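Side-chain contacts in Dot/Icm T4SS effector (Legionella pneumophila, PDB 6VVE), which is an effector kinase of the Dot/Icm secretion system that is activated by host inositol hexakisphosphate and binds ADP: residues E164-L169 and Y234-I239; N185-S190 and D251-I256; L220-L225 and N263-L268; L225-D230 and K258-N263. One frame throughout, in Å; residues are numbered along the deposited sequence.

Interaction 1. Residues E164-L169 and Y234-I239; sequences EFVLAL and YVYNFI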
loop_
_atom_site.group_PDB
_atom_site.type_symbol
_atom_site.label_atom_id
_atom_site.label_comp_id
_atom_site.label_asym_id
_atom_site.label_seq_id
_atom_site.Cartn_x
_atom_site.Cartn_y
_atom_site.Cartn_z
ATOM N N GLU A 164 -0.931 12.851 -5.572
ATOM C CA GLU A 164 -2.123 12.148 -5.113
ATOM C C GLU A 164 -1.762 10.809 -4.481
ATOM O O GLU A 164 -2.364 10.401 -3.480
ATOM C CB GLU A 164 -3.092 11.953 -6.280
ATOM C CG GLU A 164 -4.443 11.394 -5.870
ATOM C CD GLU A 164 -5.390 11.219 -7.043
ATOM O OE1 GLU A 164 -5.009 11.569 -8.180
ATOM O OE2 GLU A 164 -6.519 10.726 -6.827
ATOM N N PHE A 165 -0.773 10.109 -5.040
ATOM C CA PHE A 165 -0.354 8.855 -4.429
ATOM C C PHE A 165 0.263 9.085 -3.055
ATOM O O PHE A 165 -0.020 8.345 -2.107
ATOM C CB PHE A 165 0.656 8.129 -5.316
ATOM C CG PHE A 165 1.310 6.963 -4.631
ATOM C CD1 PHE A 165 0.691 5.727 -4.588
ATOM C CD2 PHE A 165 2.538 7.122 -3.986
ATOM C CE1 PHE A 165 1.295 4.657 -3.945
ATOM C CE2 PHE A 165 3.136 6.067 -3.335
ATOM C CZ PHE A 165 2.518 4.829 -3.313
ATOM N N VAL A 166 1.107 10.111 -2.929
ATOM C CA VAL A 166 1.780 10.384 -1.660
ATOM C C VAL A 166 0.759 10.682 -0.567
ATOM O O VAL A 166 0.864 10.172 0.557
ATOM C CB VAL A 166 2.786 11.536 -1.820
ATOM C CG1 VAL A 166 3.170 12.101 -0.474
ATOM C CG2 VAL A 166 4.019 11.043 -2.569
ATOM N N LEU A 167 -0.234 11.527 -0.874
ATOM C CA LEU A 167 -1.260 11.847 0.117
ATOM C C LEU A 167 -2.074 10.607 0.475
ATOM O O LEU A 167 -2.497 10.434 1.624
ATOM C CB LEU A 167 -2.169 12.953 -0.409
ATOM C CG LEU A 167 -1.511 14.321 -0.595
ATOM C CD1 LEU A 167 -2.479 15.293 -1.232
ATOM C CD2 LEU A 167 -0.982 14.857 0.722
ATOM N N ALA A 168 -2.314 9.731 -0.500
ATOM C CA ALA A 168 -2.980 8.467 -0.188
ATOM C C ALA A 168 -2.113 7.604 0.723
ATOM O O ALA A 168 -2.614 6.970 1.665
ATOM C CB ALA A 168 -3.320 7.717 -1.475
ATOM N N LEU A 169 -0.804 7.556 0.450
ATOM C CA LEU A 169 0.093 6.782 1.306
ATOM C C LEU A 169 0.172 7.388 2.703
ATOM O O LEU A 169 0.277 6.655 3.701
ATOM C CB LEU A 169 1.475 6.706 0.678
ATOM C CG LEU A 169 2.554 5.954 1.455
ATOM C CD1 LEU A 169 2.115 4.524 1.719
ATOM C CD2 LEU A 169 3.881 5.987 0.686
ATOM N N TYR A 234 9.260 10.524 2.843
ATOM C CA TYR A 234 10.505 10.139 2.183
ATOM C C TYR A 234 10.309 10.022 0.674
ATOM O O TYR A 234 11.150 10.479 -0.113
ATOM C CB TYR A 234 11.016 8.806 2.727
ATOM C CG TYR A 234 11.117 8.701 4.233
ATOM C CD1 TYR A 234 11.181 9.833 5.038
ATOM C CD2 TYR A 234 11.184 7.456 4.849
ATOM C CE1 TYR A 234 11.269 9.730 6.410
ATOM C CE2 TYR A 234 11.292 7.338 6.224
ATOM C CZ TYR A 234 11.317 8.475 7.000
ATOM O OH TYR A 234 11.407 8.343 8.362
ATOM N N VAL A 235 9.201 9.404 0.253
ATOM C CA VAL A 235 8.928 9.248 -1.172
ATOM C C VAL A 235 8.825 10.613 -1.843
ATOM O O VAL A 235 9.450 10.868 -2.884
ATOM C CB VAL A 235 7.649 8.417 -1.385
ATOM C CG1 VAL A 235 7.313 8.330 -2.863
ATOM C CG2 VAL A 235 7.805 7.024 -0.782
ATOM N N TYR A 236 8.041 11.517 -1.251
ATOM C CA TYR A 236 7.817 12.808 -1.891
ATOM C C TYR A 236 9.107 13.617 -1.990
ATOM O O TYR A 236 9.412 14.194 -3.039
ATOM C CB TYR A 236 6.763 13.606 -1.134
ATOM C CG TYR A 236 6.353 14.850 -1.882
ATOM C CD1 TYR A 236 5.406 14.791 -2.900
ATOM C CD2 TYR A 236 6.909 16.086 -1.576
ATOM C CE1 TYR A 236 5.028 15.930 -3.593
ATOM C CE2 TYR A 236 6.527 17.231 -2.257
ATOM C CZ TYR A 236 5.597 17.143 -3.270
ATOM O OH TYR A 236 5.222 18.269 -3.964
ATOM N N ASN A 237 9.869 13.682 -0.895
ATOM C CA ASN A 237 11.082 14.498 -0.888
ATOM C C ASN A 237 12.163 13.911 -1.786
ATOM O O ASN A 237 12.957 14.661 -2.352
ATOM C CB ASN A 237 11.608 14.659 0.538
ATOM C CG ASN A 237 10.908 15.777 1.285
ATOM O OD1 ASN A 237 11.438 16.885 1.407
ATOM N ND2 ASN A 237 9.705 15.501 1.777
ATOM N N PHE A 238 12.215 12.584 -1.925
ATOM C CA PHE A 238 13.175 11.985 -2.846
ATOM C C PHE A 238 12.889 12.412 -4.279
ATOM O O PHE A 238 13.817 12.678 -5.052
ATOM C CB PHE A 238 13.143 10.461 -2.737
ATOM C CG PHE A 238 14.075 9.771 -3.697
ATOM C CD1 PHE A 238 15.437 9.732 -3.454
ATOM C CD2 PHE A 238 13.587 9.168 -4.848
ATOM C CE1 PHE A 238 16.303 9.107 -4.338
ATOM C CE2 PHE A 238 14.450 8.534 -5.736
ATOM C CZ PHE A 238 15.811 8.505 -5.473
ATOM N N ILE A 239 11.601 12.495 -4.649
ATOM C CA ILE A 239 11.237 12.822 -6.025
ATOM C C ILE A 239 11.239 14.331 -6.239
ATOM O O ILE A 239 11.644 14.819 -7.300
ATOM C CB ILE A 239 9.871 12.198 -6.358
ATOM C CG1 ILE A 239 9.915 10.680 -6.146
ATOM C CG2 ILE A 239 9.456 12.521 -7.775
ATOM C CD1 ILE A 239 8.574 9.986 -6.356
#

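Interaction 2. Residues N185-S190 and D251-I256; sequences NPYHIS and DWRVPI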
loop_
_atom_site.group_PDB
_atom_site.type_symbol
_atom_site.label_atom_id
_atom_site.label_comp_id
_atom_site.label_asym_id
_atom_site.label_seq_id
_atom_site.Cartn_x
_atom_site.Cartn_y
_atom_site.Cartn_z
ATOM N N ASN A 185 13.613 3.726 4.905
ATOM C CA ASN A 185 14.220 4.779 5.706
ATOM C C ASN A 185 14.549 5.942 4.775
ATOM O O ASN A 185 14.366 5.842 3.551
ATOM C CB ASN A 185 15.481 4.275 6.426
ATOM C CG ASN A 185 16.517 3.718 5.467
ATOM O OD1 ASN A 185 17.165 4.471 4.746
ATOM N ND2 ASN A 185 16.671 2.396 5.449
ATOM N N PRO A 186 15.015 7.070 5.317
ATOM C CA PRO A 186 15.271 8.237 4.451
ATOM C C PRO A 186 16.348 8.005 3.396
ATOM O O PRO A 186 16.423 8.779 2.430
ATOM C CB PRO A 186 15.702 9.329 5.439
ATOM C CG PRO A 186 15.098 8.911 6.752
ATOM C CD PRO A 186 15.143 7.403 6.749
ATOM N N TYR A 187 17.173 6.968 3.541
ATOM C CA TYR A 187 18.252 6.705 2.609
ATOM C C TYR A 187 17.947 5.566 1.650
ATOM O O TYR A 187 18.794 5.244 0.804
ATOM C CB TYR A 187 19.542 6.396 3.378
ATOM C CG TYR A 187 20.031 7.552 4.216
ATOM C CD1 TYR A 187 20.782 8.576 3.653
ATOM C CD2 TYR A 187 19.750 7.617 5.578
ATOM C CE1 TYR A 187 21.230 9.639 4.416
ATOM C CE2 TYR A 187 20.195 8.676 6.347
ATOM C CZ TYR A 187 20.934 9.682 5.760
ATOM O OH TYR A 187 21.380 10.735 6.519
ATOM N N HIS A 188 16.772 4.945 1.760
ATOM C CA HIS A 188 16.407 3.808 0.925
ATOM C C HIS A 188 15.057 4.077 0.281
ATOM O O HIS A 188 14.064 4.300 0.980
ATOM C CB HIS A 188 16.351 2.510 1.737
ATOM C CG HIS A 188 15.658 1.387 1.031
ATOM N ND1 HIS A 188 14.284 1.290 0.953
ATOM C CD2 HIS A 188 16.148 0.313 0.368
ATOM C CE1 HIS A 188 13.959 0.204 0.275
ATOM N NE2 HIS A 188 15.072 -0.407 -0.089
ATOM N N ILE A 189 15.022 4.051 -1.045
ATOM C CA ILE A 189 13.788 4.127 -1.813
ATOM C C ILE A 189 13.840 3.031 -2.868
ATOM O O ILE A 189 14.900 2.756 -3.442
ATOM C CB ILE A 189 13.615 5.513 -2.462
ATOM C CG1 ILE A 189 12.219 5.663 -3.055
ATOM C CG2 ILE A 189 14.655 5.720 -3.564
ATOM C CD1 ILE A 189 11.154 5.902 -2.030
ATOM N N SER A 190 12.694 2.403 -3.119
ATOM C CA SER A 190 12.546 1.354 -4.126
ATOM C C SER A 190 11.575 1.858 -5.188
ATOM O O SER A 190 10.387 1.498 -5.183
ATOM C CB SER A 190 12.052 0.048 -3.505
ATOM O OG SER A 190 12.960 -0.421 -2.510
ATOM N N ASP A 251 19.362 18.646 1.088
ATOM C CA ASP A 251 19.363 17.303 1.662
ATOM C C ASP A 251 18.397 17.295 2.840
ATOM O O ASP A 251 18.781 17.517 3.992
ATOM C CB ASP A 251 20.762 16.879 2.090
ATOM C CG ASP A 251 20.834 15.380 2.421
ATOM O OD1 ASP A 251 19.770 14.730 2.386
ATOM O OD2 ASP A 251 21.943 14.866 2.694
ATOM N N TRP A 252 17.125 17.032 2.535
ATOM C CA TRP A 252 16.084 16.936 3.553
ATOM C C TRP A 252 16.380 15.886 4.614
ATOM O O TRP A 252 15.788 15.927 5.699
ATOM C CB TRP A 252 14.756 16.590 2.876
ATOM C CG TRP A 252 14.851 15.393 1.962
ATOM C CD1 TRP A 252 15.251 15.384 0.664
ATOM C CD2 TRP A 252 14.541 14.034 2.295
ATOM N NE1 TRP A 252 15.217 14.100 0.163
ATOM C CE2 TRP A 252 14.781 13.256 1.146
ATOM C CE3 TRP A 252 14.089 13.398 3.458
ATOM C CZ2 TRP A 252 14.570 11.878 1.117
ATOM C CZ3 TRP A 252 13.879 12.031 3.427
ATOM C CH2 TRP A 252 14.123 11.289 2.264
ATOM N N ARG A 253 17.284 14.946 4.334
ATOM C CA ARG A 253 17.528 13.869 5.289
ATOM C C ARG A 253 18.247 14.363 6.534
ATOM O O ARG A 253 18.087 13.777 7.607
ATOM C CB ARG A 253 18.341 12.760 4.624
ATOM C CG ARG A 253 17.726 12.237 3.352
ATOM C CD ARG A 253 18.620 11.182 2.696
ATOM N NE ARG A 253 18.090 10.793 1.389
ATOM C CZ ARG A 253 18.237 11.503 0.277
ATOM N NH1 ARG A 253 18.901 12.652 0.298
ATOM N NH2 ARG A 253 17.720 11.061 -0.863
ATOM N N VAL A 254 19.051 15.413 6.415
ATOM C CA VAL A 254 19.893 15.869 7.520
ATOM C C VAL A 254 19.033 16.368 8.678
ATOM O O VAL A 254 19.203 15.899 9.815
ATOM C CB VAL A 254 20.874 16.955 7.048
ATOM C CG1 VAL A 254 21.659 17.526 8.233
ATOM C CG2 VAL A 254 21.837 16.381 6.003
ATOM N N PRO A 255 18.125 17.320 8.466
ATOM C CA PRO A 255 17.292 17.772 9.593
ATOM C C PRO A 255 16.382 16.682 10.127
ATOM O O PRO A 255 16.143 16.631 11.343
ATOM C CB PRO A 255 16.485 18.942 9.005
ATOM C CG PRO A 255 16.492 18.705 7.518
ATOM C CD PRO A 255 17.840 18.066 7.224
ATOM N N ILE A 256 15.879 15.804 9.258
ATOM C CA ILE A 256 14.969 14.755 9.704
ATOM C C ILE A 256 15.704 13.751 10.587
ATOM O O ILE A 256 15.216 13.363 11.656
ATOM C CB ILE A 256 14.319 14.067 8.491
ATOM C CG1 ILE A 256 13.357 15.033 7.807
ATOM C CG2 ILE A 256 13.616 12.784 8.917
ATOM C CD1 ILE A 256 12.664 14.438 6.584
HETATM O O HOH W 1 15.849 8.780 -0.328
HETATM O O HOH W 2 22.692 12.993 4.327
#

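Interaction 3. Residues L220-L225 and N263-L268; sequences LSRKSL and NRDESL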
loop_
_atom_site.group_PDB
_atom_site.type_symbol
_atom_site.label_atom_id
_atom_site.label_comp_id
_atom_site.label_asym_id
_atom_site.label_seq_id
_atom_site.Cartn_x
_atom_site.Cartn_y
_atom_site.Cartn_z
ATOM N N LEU A 220 14.853 -2.160 16.713
ATOM C CA LEU A 220 14.506 -2.244 15.296
ATOM C C LEU A 220 13.022 -1.971 15.071
ATOM O O LEU A 220 12.646 -1.204 14.172
ATOM C CB LEU A 220 14.887 -3.619 14.747
ATOM C CG LEU A 220 14.500 -3.930 13.304
ATOM C CD1 LEU A 220 15.085 -2.903 12.340
ATOM C CD2 LEU A 220 14.966 -5.339 12.928
ATOM N N SER A 221 12.160 -2.605 15.865
ATOM C CA SER A 221 10.725 -2.414 15.681
ATOM C C SER A 221 10.342 -0.950 15.873
ATOM O O SER A 221 9.553 -0.400 15.099
ATOM C CB SER A 221 9.952 -3.307 16.654
ATOM O OG SER A 221 10.220 -4.682 16.406
ATOM N N ARG A 222 10.899 -0.303 16.899
ATOM C CA ARG A 222 10.539 1.082 17.185
ATOM C C ARG A 222 10.987 2.014 16.064
ATOM O O ARG A 222 10.260 2.938 15.684
ATOM C CB ARG A 222 11.149 1.517 18.519
ATOM C CG ARG A 222 10.444 0.954 19.751
ATOM C CD ARG A 222 11.041 1.552 21.025
ATOM N NE ARG A 222 12.277 0.890 21.413
ATOM C CZ ARG A 222 13.204 1.426 22.199
ATOM N NH1 ARG A 222 13.041 2.651 22.682
ATOM N NH2 ARG A 222 14.301 0.738 22.494
ATOM N N LYS A 223 12.180 1.786 15.515
ATOM C CA LYS A 223 12.634 2.606 14.398
ATOM C C LYS A 223 11.794 2.346 13.155
ATOM O O LYS A 223 11.450 3.283 12.428
ATOM C CB LYS A 223 14.109 2.343 14.117
ATOM C CG LYS A 223 15.036 2.847 15.210
ATOM C CD LYS A 223 16.482 2.433 14.953
ATOM C CE LYS A 223 17.428 3.043 15.987
ATOM N NZ LYS A 223 18.825 2.537 15.833
ATOM N N SER A 224 11.438 1.085 12.906
ATOM C CA SER A 224 10.614 0.761 11.743
ATOM C C SER A 224 9.262 1.451 11.814
ATOM O O SER A 224 8.739 1.915 10.790
ATOM C CB SER A 224 10.429 -0.756 11.633
ATOM O OG SER A 224 11.652 -1.388 11.287
ATOM N N LEU A 225 8.677 1.537 13.017
ATOM C CA LEU A 225 7.406 2.236 13.165
ATOM C C LEU A 225 7.554 3.718 12.839
ATOM O O LEU A 225 6.702 4.303 12.161
ATOM C CB LEU A 225 6.862 2.055 14.587
ATOM C CG LEU A 225 5.634 2.869 14.949
ATOM C CD1 LEU A 225 4.472 2.561 14.006
ATOM C CD2 LEU A 225 5.210 2.603 16.401
ATOM N N ASN A 263 14.372 13.263 19.154
ATOM C CA ASN A 263 12.956 13.101 19.530
ATOM C C ASN A 263 12.644 11.606 19.411
ATOM O O ASN A 263 12.073 11.158 18.411
ATOM C CB ASN A 263 12.045 13.950 18.649
ATOM C CG ASN A 263 12.382 15.435 18.716
ATOM O OD1 ASN A 263 11.791 16.187 19.495
ATOM N ND2 ASN A 263 13.341 15.864 17.898
ATOM N N ARG A 264 13.046 10.836 20.423
ATOM C CA ARG A 264 12.998 9.384 20.322
ATOM C C ARG A 264 11.562 8.876 20.286
ATOM O O ARG A 264 10.686 9.389 20.987
ATOM C CB ARG A 264 13.737 8.745 21.497
ATOM C CG ARG A 264 15.239 8.958 21.495
ATOM C CD ARG A 264 15.900 8.152 22.606
ATOM N NE ARG A 264 17.345 8.359 22.663
ATOM C CZ ARG A 264 18.152 7.776 23.546
ATOM N NH1 ARG A 264 17.658 6.941 24.451
ATOM N NH2 ARG A 264 19.455 8.029 23.523
ATOM N N ASP A 265 11.336 7.836 19.482
ATOM C CA ASP A 265 10.037 7.166 19.394
ATOM C C ASP A 265 8.935 8.139 18.984
ATOM O O ASP A 265 7.805 8.066 19.470
ATOM C CB ASP A 265 9.688 6.474 20.713
ATOM C CG ASP A 265 10.642 5.341 21.045
ATOM O OD1 ASP A 265 11.041 4.617 20.111
ATOM O OD2 ASP A 265 11.006 5.188 22.226
ATOM N N GLU A 266 9.266 9.057 18.084
ATOM C CA GLU A 266 8.311 10.025 17.569
ATOM C C GLU A 266 8.522 10.190 16.071
ATOM O O GLU A 266 9.650 10.105 15.568
ATOM C CB GLU A 266 8.447 11.388 18.259
ATOM C CG GLU A 266 7.920 11.414 19.684
ATOM C CD GLU A 266 7.961 12.800 20.292
ATOM O OE1 GLU A 266 8.750 13.640 19.814
ATOM O OE2 GLU A 266 7.202 13.051 21.253
ATOM N N SER A 267 7.424 10.437 15.362
ATOM C CA SER A 267 7.437 10.645 13.925
ATOM C C SER A 267 7.077 12.092 13.614
ATOM O O SER A 267 6.390 12.761 14.392
ATOM C CB SER A 267 6.455 9.705 13.224
ATOM O OG SER A 267 5.115 9.937 13.657
ATOM N N LEU A 268 7.560 12.575 12.469
ATOM C CA LEU A 268 7.246 13.931 12.053
ATOM C C LEU A 268 5.756 14.101 11.807
ATOM O O LEU A 268 5.203 15.179 12.065
ATOM C CB LEU A 268 8.032 14.291 10.795
ATOM C CG LEU A 268 9.552 14.253 10.930
ATOM C CD1 LEU A 268 10.216 14.370 9.569
ATOM C CD2 LEU A 268 10.033 15.363 11.848
HETATM O O HOH W 3 8.643 4.062 17.973
#

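Interaction 4. Residues L225-D230 and K258-N263; sequences LVYGKD and KWYENN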
loop_
_atom_site.group_PDB
_atom_site.type_symbol
_atom_site.label_atom_id
_atom_site.label_comp_id
_atom_site.label_asym_id
_atom_site.label_seq_id
_atom_site.Cartn_x
_atom_site.Cartn_y
_atom_site.Cartn_z
ATOM N N LEU A 225 8.677 1.537 13.017
ATOM C CA LEU A 225 7.406 2.236 13.165
ATOM C C LEU A 225 7.554 3.718 12.839
ATOM O O LEU A 225 6.702 4.303 12.161
ATOM C CB LEU A 225 6.862 2.055 14.587
ATOM C CG LEU A 225 5.634 2.869 14.949
ATOM C CD1 LEU A 225 4.472 2.561 14.006
ATOM C CD2 LEU A 225 5.210 2.603 16.401
ATOM N N VAL A 226 8.630 4.346 13.315
ATOM C CA VAL A 226 8.846 5.763 13.033
ATOM C C VAL A 226 9.049 5.980 11.538
ATOM O O VAL A 226 8.460 6.891 10.936
ATOM C CB VAL A 226 10.038 6.288 13.847
ATOM C CG1 VAL A 226 10.373 7.717 13.444
ATOM C CG2 VAL A 226 9.728 6.210 15.335
ATOM N N TYR A 227 9.880 5.140 10.915
ATOM C CA TYR A 227 10.135 5.287 9.484
ATOM C C TYR A 227 8.864 5.032 8.675
ATOM O O TYR A 227 8.619 5.684 7.649
ATOM C CB TYR A 227 11.241 4.338 9.039
ATOM C CG TYR A 227 12.619 4.656 9.578
ATOM C CD1 TYR A 227 12.984 5.955 9.906
ATOM C CD2 TYR A 227 13.568 3.655 9.735
ATOM C CE1 TYR A 227 14.244 6.246 10.384
ATOM C CE2 TYR A 227 14.833 3.936 10.209
ATOM C CZ TYR A 227 15.169 5.232 10.531
ATOM O OH TYR A 227 16.440 5.508 11.007
ATOM N N GLY A 228 8.034 4.094 9.129
ATOM C CA GLY A 228 6.817 3.786 8.399
ATOM C C GLY A 228 5.806 4.914 8.437
ATOM O O GLY A 228 5.181 5.223 7.422
ATOM N N LYS A 229 5.635 5.549 9.605
ATOM C CA LYS A 229 4.669 6.633 9.718
ATOM C C LYS A 229 5.063 7.842 8.876
ATOM O O LYS A 229 4.186 8.612 8.467
ATOM C CB LYS A 229 4.505 7.039 11.182
ATOM C CG LYS A 229 3.693 6.037 12.008
ATOM C CD LYS A 229 3.180 6.645 13.306
ATOM C CE LYS A 229 2.038 7.629 13.064
ATOM N NZ LYS A 229 0.826 6.969 12.497
ATOM N N ASP A 230 6.361 8.030 8.617
ATOM C CA ASP A 230 6.852 9.119 7.783
ATOM C C ASP A 230 7.221 8.649 6.385
ATOM O O ASP A 230 7.835 9.400 5.625
ATOM C CB ASP A 230 8.065 9.792 8.441
ATOM C CG ASP A 230 7.702 10.475 9.763
ATOM O OD1 ASP A 230 6.491 10.705 10.003
ATOM O OD2 ASP A 230 8.625 10.775 10.557
ATOM N N LYS A 258 18.479 14.217 12.311
ATOM C CA LYS A 258 18.804 14.865 13.574
ATOM C C LYS A 258 17.575 14.962 14.463
ATOM O O LYS A 258 17.693 14.909 15.689
ATOM C CB LYS A 258 19.384 16.253 13.323
ATOM C CG LYS A 258 20.131 16.832 14.519
ATOM C CD LYS A 258 20.546 18.275 14.273
ATOM C CE LYS A 258 21.578 18.743 15.297
ATOM N NZ LYS A 258 21.201 18.386 16.694
ATOM N N TRP A 259 16.392 15.118 13.865
ATOM C CA TRP A 259 15.166 15.191 14.648
ATOM C C TRP A 259 14.871 13.851 15.312
ATOM O O TRP A 259 14.574 13.796 16.511
ATOM C CB TRP A 259 14.001 15.627 13.752
ATOM C CG TRP A 259 12.780 16.047 14.513
ATOM C CD1 TRP A 259 12.509 17.288 14.994
ATOM C CD2 TRP A 259 11.659 15.224 14.864
ATOM N NE1 TRP A 259 11.294 17.293 15.634
ATOM C CE2 TRP A 259 10.749 16.039 15.564
ATOM C CE3 TRP A 259 11.336 13.883 14.648
ATOM C CZ2 TRP A 259 9.537 15.555 16.068
ATOM C CZ3 TRP A 259 10.132 13.401 15.147
ATOM C CH2 TRP A 259 9.248 14.239 15.845
ATOM N N TYR A 260 14.942 12.759 14.540
ATOM C CA TYR A 260 14.698 11.433 15.103
ATOM C C TYR A 260 15.652 11.162 16.264
ATOM O O TYR A 260 15.243 10.678 17.327
ATOM C CB TYR A 260 14.867 10.357 14.026
ATOM C CG TYR A 260 13.836 10.381 12.914
ATOM C CD1 TYR A 260 12.523 10.760 13.161
ATOM C CD2 TYR A 260 14.177 10.017 11.631
ATOM C CE1 TYR A 260 11.584 10.781 12.145
ATOM C CE2 TYR A 260 13.240 10.027 10.599
ATOM C CZ TYR A 260 11.946 10.411 10.870
ATOM O OH TYR A 260 11.022 10.429 9.852
ATOM N N GLU A 261 16.937 11.474 16.075
ATOM C CA GLU A 261 17.924 11.187 17.109
ATOM C C GLU A 261 17.609 11.924 18.397
ATOM O O GLU A 261 17.940 11.437 19.487
ATOM C CB GLU A 261 19.322 11.557 16.618
ATOM C CG GLU A 261 19.792 10.741 15.417
ATOM C CD GLU A 261 21.092 11.259 14.827
ATOM O OE1 GLU A 261 21.742 12.112 15.472
ATOM O OE2 GLU A 261 21.460 10.816 13.716
ATOM N N ASN A 262 16.973 13.096 18.300
ATOM C CA ASN A 262 16.716 13.932 19.470
ATOM C C ASN A 262 15.257 13.939 19.895
ATOM O O ASN A 262 14.927 14.556 20.913
ATOM C CB ASN A 262 17.183 15.366 19.202
ATOM C CG ASN A 262 18.696 15.475 19.114
ATOM O OD1 ASN A 262 19.380 15.554 20.130
ATOM N ND2 ASN A 262 19.223 15.467 17.892
ATOM N N ASN A 263 14.372 13.263 19.154
ATOM C CA ASN A 263 12.956 13.101 19.530
ATOM C C ASN A 263 12.644 11.606 19.411
ATOM O O ASN A 263 12.073 11.158 18.411
ATOM C CB ASN A 263 12.045 13.950 18.649
ATOM C CG ASN A 263 12.382 15.435 18.716
ATOM O OD1 ASN A 263 11.791 16.187 19.495
ATOM N ND2 ASN A 263 13.341 15.864 17.898
#

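Interaction 1. Residues E164-L169 and Y234-I239
Val166 meets Tyr236 with both of its methyls: CG1 and CG2 straddle the tyrosine CB, the CG1–CB distance being 4.0 Å, while CG2 also reaches the ring at its edge, near the plane, 4.0 Å from Tyr236 CD1. The two side chains cross at about a right angle. One turn along, Leu169 CD2 touches Val235 CG2 at 4.3 Å, and Val235 CG1 comes just as near to Val166 CG2. These are loose apolar contacts between helices 159-174 and 231-239, whose short segments run nearly antiparallel (155°) with axes 10.0 Å apart. By its place in the sequence, helix 159-174 probably corresponds to αE of a protein kinase C-lobe. CG anti to the backbone N (chi1 -171°) brings the Tyr236 ring edge to Val166 CG2, and its hydroxyl bonds to Glu163 OE2, from the helix that also carries Val166. Leu194 of strand 194-196 touches both Phe165 and Val235, and Trp232 packs on Val166 and Leu169 from the preceding turn of helix 231-239.

Interaction 2. Residues N185-S190 and D251-I256
An Asx turn, overlapping a type I beta turn from Asn185 to His188, presents Pro186 and Tyr187 to Trp252 and Arg253 where the chain turns into helix 253-262. The Asx bond runs from Tyr187 N to a lone pair of Asn185 OD1 (2.8 Å). Across the contact, Arg253 NE donates to Pro186 O at 2.8 Å, bent to 140° at the hydrogen; the oxygen lies near the guanidinium plane, but the donor stands above the carbonyl plane. Water 1 closes a ring beside this bond, donating to Pro186 O and accepting from Arg253 NH2. Trp252 backs the arginine: Arg253 CG sits over the centre of its ring, and the chain, extended from CG to NE, lays one guanidinium face against Trp252 CZ2, offset toward the rim. Trp252 CZ3 touches Pro186 CB at 3.8 Å. Asp251 OD1 grips Arg253 twice, capping its backbone N and forming a salt bridge with NH1 (3.1 Å), the two donors arriving from opposite faces of the carboxylate. Tyr187 crosses Arg253 at a slant, its ring plane 23° from the guanidinium, with Tyr187 CE1 3.5 Å from Arg253 CD. Water 2 donates to Asp251 OD2 at 2.6 Å and makes a weak bond to Tyr187 OH.

Interaction 3. Residues L220-L225 and N263-L268
The guanidinium of Arg222 and the carboxylate of Asp265 meet at their edges, with planes 45° apart, so the pair is neither stacked nor a flat, two-pronged bridge. A single hydrogen bond carries the salt bridge: Arg222 NH1 reaches the syn lone pair of Asp265 OD2 at 3.3 Å, with an N-H...O angle of 153° and the oxygen in the guanidinium plane. The other carboxylate oxygen lies against the arginine's aliphatic part, Asp265 OD1 being 3.2 Å from Arg222 CD and 3.5 Å from Arg222 CB. The arginine chain bends at chi3 (-81°), carrying NE away from the carboxylate, and it is NH1, on the same side as CD, that returns to OD2. Water 3 makes a second link, donating to Arg222 O at 3.0 Å and to Asp265 OD1 at 3.3 Å. Asp265 is the third residue of a type II beta turn from Asn263 to Glu266, with positive phi, on the loop that leaves helix 253-262; Arg222 belongs to helix 219-229. Arg222 NE also makes a weak hydrogen bond to Val217 O, before its helix, while Arg264 brings a second positive charge to the neighbourhood, 6.5 Å from NH1 to NH1. Both bridging residues are exposed and touch crystal neighbours. One long charged bond with a water beside it, in contact with solvent, suggests a modest tie between turn and helix, probably weakened by solvent screening.

Interaction 4. Residues L225-D230 and K258-N263
Tyr260 reaches across to Val226, Tyr227 and Asp230 from the last turns of helix 253-262, where Lys258 and Trp259 first supply acceptors for the helix end: Lys258 O takes Asn262 ND2, and Trp259 O takes Asn263 ND2. Tyr260 itself is met in three ways. Val226 CG1 sits over one face in a CH-pi contact, 4.0 Å from the ring centroid and only 3.5 Å from Tyr260 CE1. Tyr227 turns its edge to that same face in an offset edge-to-face pair, with centroids 5.8 Å apart and planes at 66°. At the far end, Tyr260 OH donates to the anti lone pair of Asp230 OD2 over a short 2.5 Å, with carboxylate and ring nearly coplanar. Further on, Asn263 ND2 lies above the Trp259 indole, offset toward its rim, while bonding to Trp259 O at 2.8 Å. Asp230 is buried, and its oxygens have further partners that probably stabilise the carboxylate's charge: OD2 also accepts from Leu268 N, and OD1 bonds to Ser269 OG. The contact thus joins helices 219-229 and 253-262 at the junction where Asp230 separates helix 219-229 from helix 231-239, which adds Tyr234 OH as a second partner of the Tyr260 hydroxyl.

Interaction 1 is the buried, wholly apolar member of the set; interactions 2 and 4 are partly buried and mix rings with polar bonds, and interaction 3 is a charged surface contact. Helix 219-229 serves interactions 3 and 4, whose centres lie about 5 Å apart; they share Leu225 and Asn263, and Glu266 O packs on Val226 CG1 between them. Helix 253-262 supplies its N-terminal part to interaction 2 and its end to interaction 4, while Tyr227 packs against Asn185 and Pro186 between them. Helix 231-239 connects interaction 1 outward, through Tyr234 to interaction 4 and through Phe238 to Ile189 and Arg253. Charged pairs and waters therefore lie toward the periphery, and methyl contacts in the core.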